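Cytochrome P450 (CYP102L1) (Mycobacterium phage Adler, PDB 6N6Q) probably acts as a phage-encoded haem-thiolate monooxygenase of the cytochrome P450 family. Local coordinates at residues Ala144-Pro153 with Lys459-Asn469; Asp309-Phe320 with Ile431-Gln439. All blocks are in the same frame, centred on the assembly; numbering follows the deposited sequence.

Contact 1: residues Ala144-Pro153 with Lys459-Asn469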
loop_
_atom_site.group_PDB
_atom_site.type_symbol
_atom_site.label_atom_id
_atom_site.label_comp_id
_atom_site.label_asym_id
_atom_site.label_seq_id
_atom_site.Cartn_x
_atom_site.Cartn_y
_atom_site.Cartn_z
ATOM N N ALA A 144 22.186 -13.965 6.692
ATOM C CA ALA A 144 23.443 -13.392 6.223
ATOM C C ALA A 144 24.620 -14.279 6.601
ATOM O O ALA A 144 25.579 -14.413 5.832
ATOM C CB ALA A 144 23.626 -11.987 6.795
ATOM N N GLN A 145 24.561 -14.893 7.784
ATOM C CA GLN A 145 25.624 -15.790 8.223
ATOM C C GLN A 145 25.711 -17.027 7.336
ATOM O O GLN A 145 26.808 -17.532 7.068
ATOM C CB GLN A 145 25.390 -16.180 9.683
ATOM C CG GLN A 145 26.041 -17.478 10.119
ATOM C CD GLN A 145 25.605 -17.899 11.509
ATOM O OE1 GLN A 145 24.694 -17.307 12.089
ATOM N NE2 GLN A 145 26.255 -18.922 12.051
ATOM N N ASN A 146 24.569 -17.521 6.863
ATOM C CA ASN A 146 24.519 -18.721 6.040
ATOM C C ASN A 146 24.603 -18.425 4.548
ATOM O O ASN A 146 24.445 -19.346 3.740
ATOM C CB ASN A 146 23.245 -19.513 6.343
ATOM C CG ASN A 146 23.194 -20.005 7.777
ATOM O OD1 ASN A 146 24.220 -20.096 8.451
ATOM N ND2 ASN A 146 21.996 -20.328 8.250
ATOM N N ASN A 147 24.845 -17.167 4.168
ATOM C CA ASN A 147 25.049 -16.786 2.769
ATOM C C ASN A 147 23.860 -17.209 1.904
ATOM O O ASN A 147 24.011 -17.869 0.874
ATOM C CB ASN A 147 26.359 -17.376 2.234
ATOM C CG ASN A 147 26.939 -16.572 1.087
ATOM O OD1 ASN A 147 26.401 -16.566 -0.020
ATOM N ND2 ASN A 147 28.054 -15.899 1.345
ATOM N N SER A 148 22.665 -16.822 2.336
ATOM C CA SER A 148 21.424 -17.280 1.730
ATOM C C SER A 148 20.789 -16.174 0.897
ATOM O O SER A 148 20.872 -14.991 1.240
ATOM C CB SER A 148 20.436 -17.750 2.802
ATOM O OG SER A 148 19.224 -18.197 2.218
ATOM N N TRP A 149 20.152 -16.575 -0.201
ATOM C CA TRP A 149 19.392 -15.644 -1.021
ATOM C C TRP A 149 17.988 -15.490 -0.453
ATOM O O TRP A 149 17.294 -16.482 -0.208
ATOM C CB TRP A 149 19.334 -16.121 -2.471
ATOM C CG TRP A 149 20.610 -15.892 -3.211
ATOM C CD1 TRP A 149 21.591 -16.806 -3.459
ATOM C CD2 TRP A 149 21.052 -14.660 -3.795
ATOM N NE1 TRP A 149 22.615 -16.221 -4.166
ATOM C CE2 TRP A 149 22.308 -14.905 -4.384
ATOM C CE3 TRP A 149 20.506 -13.375 -3.878
ATOM C CZ2 TRP A 149 23.026 -13.912 -5.047
ATOM C CZ3 TRP A 149 21.221 -12.392 -4.537
ATOM C CH2 TRP A 149 22.468 -12.665 -5.112
ATOM N N ILE A 150 17.575 -14.245 -0.243
ATOM C CA ILE A 150 16.332 -13.919 0.442
ATOM C C ILE A 150 15.315 -13.444 -0.582
ATOM O O ILE A 150 15.591 -12.521 -1.358
ATOM C CB ILE A 150 16.560 -12.851 1.526
ATOM C CG1 ILE A 150 17.408 -13.421 2.665
ATOM C CG2 ILE A 150 15.237 -12.311 2.037
ATOM C CD1 ILE A 150 17.692 -12.428 3.768
ATOM N N ASP A 151 14.143 -14.075 -0.590
ATOM C CA ASP A 151 13.023 -13.569 -1.375
ATOM C C ASP A 151 12.485 -12.316 -0.696
ATOM O O ASP A 151 11.834 -12.397 0.351
ATOM C CB ASP A 151 11.945 -14.639 -1.514
ATOM C CG ASP A 151 10.841 -14.231 -2.472
ATOM O OD1 ASP A 151 9.662 -14.210 -2.059
ATOM O OD2 ASP A 151 11.158 -13.909 -3.637
ATOM N N ILE A 152 12.767 -11.157 -1.284
ATOM C CA ILE A 152 12.557 -9.866 -0.630
ATOM C C ILE A 152 11.075 -9.518 -0.492
ATOM O O ILE A 152 10.656 -9.129 0.608
ATOM C CB ILE A 152 13.327 -8.753 -1.363
ATOM C CG1 ILE A 152 14.825 -9.058 -1.353
ATOM C CG2 ILE A 152 13.066 -7.400 -0.720
ATOM C CD1 ILE A 152 15.417 -9.148 0.038
ATOM N N PRO A 153 10.244 -9.621 -1.541
ATOM C CA PRO A 153 8.827 -9.247 -1.360
ATOM C C PRO A 153 8.105 -10.070 -0.306
ATOM O O PRO A 153 7.304 -9.518 0.459
ATOM C CB PRO A 153 8.228 -9.463 -2.758
ATOM C CG PRO A 153 9.378 -9.338 -3.681
ATOM C CD PRO A 153 10.528 -9.955 -2.949
ATOM N N LYS A 459 4.391 -5.178 -7.715
ATOM C CA LYS A 459 5.347 -5.930 -6.922
ATOM C C LYS A 459 6.529 -6.352 -7.784
ATOM O O LYS A 459 6.341 -6.749 -8.943
ATOM C CB LYS A 459 4.693 -7.173 -6.304
ATOM C CG LYS A 459 5.542 -7.871 -5.257
ATOM C CD LYS A 459 4.901 -9.167 -4.797
ATOM C CE LYS A 459 4.975 -10.222 -5.883
ATOM N NZ LYS A 459 6.387 -10.490 -6.277
ATOM N N PRO A 460 7.750 -6.267 -7.256
ATOM C CA PRO A 460 8.911 -6.819 -7.972
ATOM C C PRO A 460 8.868 -8.340 -7.946
ATOM O O PRO A 460 8.797 -8.952 -6.878
ATOM C CB PRO A 460 10.111 -6.271 -7.187
ATOM C CG PRO A 460 9.562 -5.149 -6.350
ATOM C CD PRO A 460 8.149 -5.528 -6.047
ATOM N N SER A 461 8.910 -8.948 -9.128
ATOM C CA SER A 461 8.837 -10.395 -9.264
ATOM C C SER A 461 10.236 -10.992 -9.346
ATOM O O SER A 461 11.114 -10.453 -10.027
ATOM C CB SER A 461 8.025 -10.787 -10.503
ATOM O OG SER A 461 8.630 -10.310 -11.692
ATOM N N ASP A 462 10.432 -12.109 -8.641
ATOM C CA ASP A 462 11.705 -12.833 -8.615
ATOM C C ASP A 462 12.835 -11.973 -8.051
ATOM O O ASP A 462 13.995 -12.110 -8.448
ATOM C CB ASP A 462 12.069 -13.364 -10.007
ATOM C CG ASP A 462 13.096 -14.482 -9.960
ATOM O OD1 ASP A 462 13.504 -14.874 -8.846
ATOM O OD2 ASP A 462 13.495 -14.967 -11.042
ATOM N N LEU A 463 12.511 -11.083 -7.115
ATOM C CA LEU A 463 13.502 -10.209 -6.498
ATOM C C LEU A 463 14.178 -10.946 -5.347
ATOM O O LEU A 463 13.530 -11.280 -4.350
ATOM C CB LEU A 463 12.857 -8.916 -6.004
ATOM C CG LEU A 463 13.821 -7.899 -5.387
ATOM C CD1 LEU A 463 14.841 -7.435 -6.415
ATOM C CD2 LEU A 463 13.057 -6.719 -4.811
ATOM N N GLN A 464 15.476 -11.199 -5.491
ATOM C CA GLN A 464 16.265 -11.880 -4.475
ATOM C C GLN A 464 17.504 -11.054 -4.168
ATOM O O GLN A 464 18.219 -10.638 -5.084
ATOM C CB GLN A 464 16.673 -13.286 -4.931
ATOM C CG GLN A 464 15.546 -14.305 -4.922
ATOM C CD GLN A 464 16.006 -15.680 -5.368
ATOM O OE1 GLN A 464 16.814 -15.810 -6.287
ATOM N NE2 GLN A 464 15.497 -16.717 -4.712
ATOM N N LEU A 465 17.751 -10.816 -2.884
ATOM C CA LEU A 465 18.947 -10.129 -2.425
ATOM C C LEU A 465 19.701 -11.019 -1.447
ATOM O O LEU A 465 19.159 -11.986 -0.906
ATOM C CB LEU A 465 18.608 -8.790 -1.753
ATOM C CG LEU A 465 17.987 -7.689 -2.614
ATOM C CD1 LEU A 465 17.714 -6.450 -1.773
ATOM C CD2 LEU A 465 18.883 -7.352 -3.797
ATOM N N ARG A 466 20.969 -10.681 -1.231
ATOM C CA ARG A 466 21.793 -11.350 -0.238
ATOM C C ARG A 466 22.481 -10.300 0.618
ATOM O O ARG A 466 22.832 -9.218 0.140
ATOM C CB ARG A 466 22.828 -12.275 -0.889
ATOM C CG ARG A 466 23.522 -13.205 0.092
ATOM C CD ARG A 466 24.041 -14.448 -0.605
ATOM N NE ARG A 466 24.965 -14.123 -1.686
ATOM C CZ ARG A 466 25.475 -15.019 -2.525
ATOM N NH1 ARG A 466 25.150 -16.300 -2.406
ATOM N NH2 ARG A 466 26.311 -14.635 -3.480
ATOM N N LEU A 467 22.662 -10.625 1.894
ATOM C CA LEU A 467 23.151 -9.676 2.878
ATOM C C LEU A 467 24.396 -10.209 3.567
ATOM O O LEU A 467 24.535 -11.415 3.794
ATOM C CB LEU A 467 22.084 -9.380 3.935
ATOM C CG LEU A 467 20.651 -9.215 3.438
ATOM C CD1 LEU A 467 19.689 -9.493 4.570
ATOM C CD2 LEU A 467 20.434 -7.820 2.884
ATOM N N ARG A 468 25.302 -9.294 3.893
ATOM C CA ARG A 468 26.391 -9.546 4.823
ATOM C C ARG A 468 26.306 -8.518 5.941
ATOM O O ARG A 468 25.999 -7.348 5.694
ATOM C CB ARG A 468 27.763 -9.460 4.144
ATOM C CG ARG A 468 27.907 -10.254 2.855
ATOM C CD ARG A 468 27.602 -11.734 3.042
ATOM N NE ARG A 468 28.239 -12.546 2.008
ATOM C CZ ARG A 468 27.822 -12.624 0.747
ATOM N NH1 ARG A 468 26.761 -11.935 0.347
ATOM N NH2 ARG A 468 28.471 -13.389 -0.119
ATOM N N ASN A 469 26.560 -8.959 7.171
ATOM C CA ASN A 469 26.607 -8.029 8.289
ATOM C C ASN A 469 27.760 -7.051 8.097
ATOM O O ASN A 469 28.881 -7.452 7.773
ATOM C CB ASN A 469 26.757 -8.789 9.606
ATOM C CG ASN A 469 25.554 -9.658 9.917
ATOM O OD1 ASN A 469 25.538 -10.851 9.609
ATOM N ND2 ASN A 469 24.534 -9.061 10.526
#
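Arg-466 crosses over a face of the Trp-149 indole beside a short antiparallel ladder. Its CB already points at 144-153 and sits 4.0 Å from the centroid of the Trp-149 six-membered ring, close to the normal, a CH-pi contact. CG, anti to the backbone N (chi1 -168°), carries the chain on past Ser-148 O at 3.4 Å, and CD comes 3.2 Å from Asn-147 OD1. A bend at chi3 lays the guanidinium over the indole, between two groups: Trp-149 NE1 lies over one face, the planes 32° apart, and Asn-147 OD1 over the other. OD1 is 2.7 Å from Arg-466 NH1, but approaches at an angle too poor for a hydrogen bond. The charge is met by a salt bridge from NH2 to Glu-443, which also pairs with Arg-468. Between the backbones, Ile-150 N donates almost straight to Leu-465 O (2.8 Å, 171°), Leu-465 N returns to Ile-150 O, and Ile-152 N reaches Leu-463 O at 3.2 Å. Ile-150 and Leu-465 share the apolar face, where Ile-150 CD1 meets Leu-467 CD1 at 3.6 Å and Ile-152 CG1 packs on Leu-465 CG. Asn-147, with positive phi, is the C-prime residue of a Schellman motif ending helix 119-145; the chain then passes through Ser-148 and Trp-149 into strand 150-151, the edge of the small antiparallel sheet that the P450 fold builds with 464-469 and 440-444.

Contact 2: residues Asp309-Phe320 with Ile431-Gln439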
loop_
_atom_site.group_PDB
_atom_site.type_symbol
_atom_site.label_atom_id
_atom_site.label_comp_id
_atom_site.label_asym_id
_atom_site.label_seq_id
_atom_site.Cartn_x
_atom_site.Cartn_y
_atom_site.Cartn_z
ATOM N N ASP A 309 24.348 6.216 9.050
ATOM C CA ASP A 309 25.523 6.052 9.900
ATOM C C ASP A 309 25.736 7.279 10.776
ATOM O O ASP A 309 26.116 7.156 11.947
ATOM C CB ASP A 309 26.764 5.781 9.048
ATOM C CG ASP A 309 26.801 4.365 8.505
ATOM O OD1 ASP A 309 25.855 3.595 8.775
ATOM O OD2 ASP A 309 27.778 4.023 7.802
ATOM N N ALA A 310 25.487 8.471 10.230
ATOM C CA ALA A 310 25.666 9.693 11.005
ATOM C C ALA A 310 24.607 9.834 12.091
ATOM O O ALA A 310 24.869 10.446 13.131
ATOM C CB ALA A 310 25.644 10.911 10.082
ATOM N N MET A 311 23.413 9.283 11.870
ATOM C CA MET A 311 22.359 9.385 12.873
ATOM C C MET A 311 22.602 8.433 14.039
ATOM O O MET A 311 22.445 8.820 15.202
ATOM C CB MET A 311 20.998 9.113 12.231
ATOM C CG MET A 311 19.819 9.277 13.177
ATOM S SD MET A 311 19.528 10.985 13.672
ATOM C CE MET A 311 19.122 11.728 12.095
ATOM N N TRP A 312 22.989 7.189 13.751
ATOM C CA TRP A 312 23.264 6.185 14.778
ATOM C C TRP A 312 24.659 5.622 14.543
ATOM O O TRP A 312 24.829 4.641 13.805
ATOM C CB TRP A 312 22.212 5.075 14.765
ATOM C CG TRP A 312 20.804 5.571 14.907
ATOM C CD1 TRP A 312 20.143 5.840 16.069
ATOM C CD2 TRP A 312 19.882 5.852 13.845
ATOM N NE1 TRP A 312 18.868 6.275 15.797
ATOM C CE2 TRP A 312 18.683 6.291 14.440
ATOM C CE3 TRP A 312 19.954 5.775 12.451
ATOM C CZ2 TRP A 312 17.565 6.655 13.689
ATOM C CZ3 TRP A 312 18.842 6.137 11.707
ATOM C CH2 TRP A 312 17.666 6.570 12.327
ATOM N N PRO A 313 25.683 6.222 15.148
ATOM C CA PRO A 313 27.048 5.708 14.976
ATOM C C PRO A 313 27.203 4.312 15.561
ATOM O O PRO A 313 26.408 3.858 16.387
ATOM C CB PRO A 313 27.911 6.728 15.730
ATOM C CG PRO A 313 27.082 7.974 15.764
ATOM C CD PRO A 313 25.662 7.501 15.877
ATOM N N GLY A 314 28.257 3.630 15.120
ATOM C CA GLY A 314 28.501 2.260 15.515
ATOM C C GLY A 314 27.626 1.284 14.749
ATOM O O GLY A 314 26.672 1.652 14.063
ATOM N N ARG A 315 27.966 0.002 14.873
ATOM C CA ARG A 315 27.228 -1.057 14.198
ATOM C C ARG A 315 26.260 -1.785 15.122
ATOM O O ARG A 315 25.715 -2.824 14.737
ATOM C CB ARG A 315 28.196 -2.050 13.551
ATOM C CG ARG A 315 28.956 -1.497 12.344
ATOM C CD ARG A 315 28.052 -1.245 11.128
ATOM N NE ARG A 315 27.256 -0.024 11.249
ATOM C CZ ARG A 315 27.727 1.202 11.039
ATOM N NH1 ARG A 315 28.996 1.376 10.696
ATOM N NH2 ARG A 315 26.932 2.254 11.175
ATOM N N THR A 316 26.037 -1.269 16.326
ATOM C CA THR A 316 24.948 -1.762 17.155
ATOM C C THR A 316 23.617 -1.306 16.565
ATOM O O THR A 316 23.529 -0.249 15.936
ATOM C CB THR A 316 25.098 -1.256 18.590
ATOM O OG1 THR A 316 26.441 -1.478 19.037
ATOM C CG2 THR A 316 24.140 -1.985 19.526
ATOM N N PHE A 317 22.585 -2.123 16.759
ATOM C CA PHE A 317 21.269 -1.813 16.220
ATOM C C PHE A 317 20.851 -0.406 16.647
ATOM O O PHE A 317 21.023 -0.042 17.819
ATOM C CB PHE A 317 20.237 -2.837 16.694
ATOM C CG PHE A 317 18.912 -2.731 15.994
ATOM C CD1 PHE A 317 18.697 -3.379 14.788
ATOM C CD2 PHE A 317 17.880 -1.986 16.541
ATOM C CE1 PHE A 317 17.477 -3.285 14.141
ATOM C CE2 PHE A 317 16.659 -1.887 15.899
ATOM C CZ PHE A 317 16.456 -2.538 14.699
ATOM N N PRO A 318 20.329 0.412 15.734
ATOM C CA PRO A 318 20.054 1.815 16.070
ATOM C C PRO A 318 19.020 1.951 17.177
ATOM O O PRO A 318 18.008 1.248 17.205
ATOM C CB PRO A 318 19.537 2.396 14.749
ATOM C CG PRO A 318 20.116 1.508 13.699
ATOM C CD PRO A 318 20.131 0.137 14.301
ATOM N N ASP A 319 19.298 2.869 18.105
ATOM C CA ASP A 319 18.360 3.244 19.161
ATOM C C ASP A 319 17.366 4.237 18.564
ATOM O O ASP A 319 17.475 5.457 18.722
ATOM C CB ASP A 319 19.107 3.827 20.355
ATOM C CG ASP A 319 18.177 4.345 21.440
ATOM O OD1 ASP A 319 17.021 3.876 21.521
ATOM O OD2 ASP A 319 18.609 5.233 22.208
ATOM N N PHE A 320 16.382 3.693 17.852
ATOM C CA PHE A 320 15.414 4.513 17.135
ATOM C C PHE A 320 14.552 5.299 18.116
ATOM O O PHE A 320 13.839 4.713 18.935
ATOM C CB PHE A 320 14.529 3.639 16.244
ATOM C CG PHE A 320 15.223 3.107 15.020
ATOM C CD1 PHE A 320 15.561 3.951 13.975
ATOM C CD2 PHE A 320 15.514 1.757 14.903
ATOM C CE1 PHE A 320 16.193 3.463 12.844
ATOM C CE2 PHE A 320 16.145 1.262 13.773
ATOM C CZ PHE A 320 16.484 2.117 12.743
ATOM N N ILE A 431 12.009 3.468 8.926
ATOM C CA ILE A 431 12.647 2.674 9.974
ATOM C C ILE A 431 13.120 1.338 9.418
ATOM O O ILE A 431 14.202 0.850 9.768
ATOM C CB ILE A 431 11.689 2.474 11.164
ATOM C CG1 ILE A 431 11.161 3.816 11.668
ATOM C CG2 ILE A 431 12.388 1.732 12.290
ATOM C CD1 ILE A 431 10.350 3.712 12.945
ATOM N N ALA A 432 12.318 0.726 8.543
ATOM C CA ALA A 432 12.693 -0.560 7.966
ATOM C C ALA A 432 13.933 -0.427 7.091
ATOM O O ALA A 432 14.863 -1.237 7.184
ATOM C CB ALA A 432 11.525 -1.133 7.162
ATOM N N LEU A 433 13.965 0.594 6.232
ATOM C CA LEU A 433 15.110 0.780 5.347
ATOM C C LEU A 433 16.340 1.239 6.118
ATOM O O LEU A 433 17.461 0.809 5.821
ATOM C CB LEU A 433 14.766 1.780 4.245
ATOM C CG LEU A 433 13.912 1.236 3.102
ATOM C CD1 LEU A 433 13.420 2.369 2.231
ATOM C CD2 LEU A 433 14.713 0.242 2.279
ATOM N N ALA A 434 16.154 2.116 7.108
ATOM C CA ALA A 434 17.289 2.601 7.886
ATOM C C ALA A 434 17.971 1.461 8.629
ATOM O O ALA A 434 19.204 1.395 8.681
ATOM C CB ALA A 434 16.837 3.683 8.865
ATOM N N ALA A 435 17.183 0.546 9.201
ATOM C CA ALA A 435 17.764 -0.582 9.921
ATOM C C ALA A 435 18.513 -1.517 8.980
ATOM O O ALA A 435 19.592 -2.015 9.319
ATOM C CB ALA A 435 16.673 -1.339 10.677
ATOM N N ILE A 436 17.960 -1.765 7.793
ATOM C CA ILE A 436 18.600 -2.680 6.851
ATOM C C ILE A 436 19.921 -2.101 6.355
ATOM O O ILE A 436 20.949 -2.788 6.338
ATOM C CB ILE A 436 17.642 -3.003 5.689
ATOM C CG1 ILE A 436 16.461 -3.835 6.196
ATOM C CG2 ILE A 436 18.374 -3.730 4.571
ATOM C CD1 ILE A 436 15.367 -4.039 5.175
ATOM N N LEU A 437 19.916 -0.826 5.954
ATOM C CA LEU A 437 21.141 -0.192 5.473
ATOM C C LEU A 437 22.185 -0.064 6.575
ATOM O O LEU A 437 23.388 -0.102 6.294
ATOM C CB LEU A 437 20.827 1.184 4.894
ATOM C CG LEU A 437 20.074 1.219 3.566
ATOM C CD1 LEU A 437 19.829 2.657 3.157
ATOM C CD2 LEU A 437 20.859 0.477 2.499
ATOM N N HIS A 438 21.748 0.098 7.823
ATOM C CA HIS A 438 22.675 0.230 8.938
ATOM C C HIS A 438 23.321 -1.100 9.308
ATOM O O HIS A 438 24.498 -1.126 9.689
ATOM C CB HIS A 438 21.943 0.819 10.147
ATOM C CG HIS A 438 22.825 1.084 11.324
ATOM N ND1 HIS A 438 23.186 0.101 12.220
ATOM C CD2 HIS A 438 23.408 2.226 11.761
ATOM C CE1 HIS A 438 23.961 0.625 13.154
ATOM N NE2 HIS A 438 24.110 1.912 12.899
ATOM N N GLN A 439 22.584 -2.203 9.189
ATOM C CA GLN A 439 23.046 -3.510 9.635
ATOM C C GLN A 439 23.626 -4.370 8.523
ATOM O O GLN A 439 24.545 -5.155 8.783
ATOM C CB GLN A 439 21.895 -4.277 10.299
ATOM C CG GLN A 439 21.319 -3.588 11.517
ATOM C CD GLN A 439 22.332 -3.453 12.634
ATOM O OE1 GLN A 439 22.651 -2.347 13.069
ATOM N NE2 GLN A 439 22.845 -4.584 13.107
#
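The loop that leaves helix 298-311 folds over the C-terminal end of helix 422-439, the long helix that in P450s follows the haem-ligating cysteine loop, and it closes round the imidazole of His-438. CG of His-438 stands anti to the backbone N (chi1 -176°), which carries the ring out into the loop. There NE2 donates to Trp-312 O at 3.0 Å, near the ring plane though bent (140°), while ND1 donates to OE1 of the adjacent Gln-439 at 2.6 Å. Two such bonds fix the rotation of the ring. Pro-318 CG lies over one face, 3.7 Å from the centroid of the His-438 ring, a CH-pi contact. Arg-315 NE lies over the opposite face, 3.8 Å above the plane and displaced toward the rim. Arg-315 NH2 in turn forms a salt bridge with Asp-309 OD1 (3.0 Å), which is shared with Arg-470. About two turns back along the helix, Ile-431 CG2 sits almost centrally over the Phe-320 ring, 3.9 Å from its centroid, and, one turn back, Ala-434 CB meets the edge at CE1 of Phe-320, 4.0 Å away. Pro-318 CB backs the other face of Phe-320. Around this contact, Phe-317 reaches helix 119-145, Phe-320 and Ile-431 touch helix 322-326, and Leu-433 and Ile-436 turn to helix 265-296.

Overall arrangement
Both segments of contact 2 fall within the roughly 300 residues that separate the two segments of contact 1, and the centres of the two contacts are about 19 Å apart. Helix 422-439 runs straight into strand 440-444, which pairs with 464-469, so the sheet of contact 1 continues from the helix of contact 2. The two meet only by packing, Asn-469 ND2 lying 4.3 Å from Gln-439 O while it is hydrogen-bonded to Asn-141 OD1. Trp-140 of helix 119-145 and Leu-291 of helix 265-296 touch side chains of both. Neither contact reaches the haem: the side chain of Pro-460 is about 12 Å from it and that of Ile-431 about 13 Å.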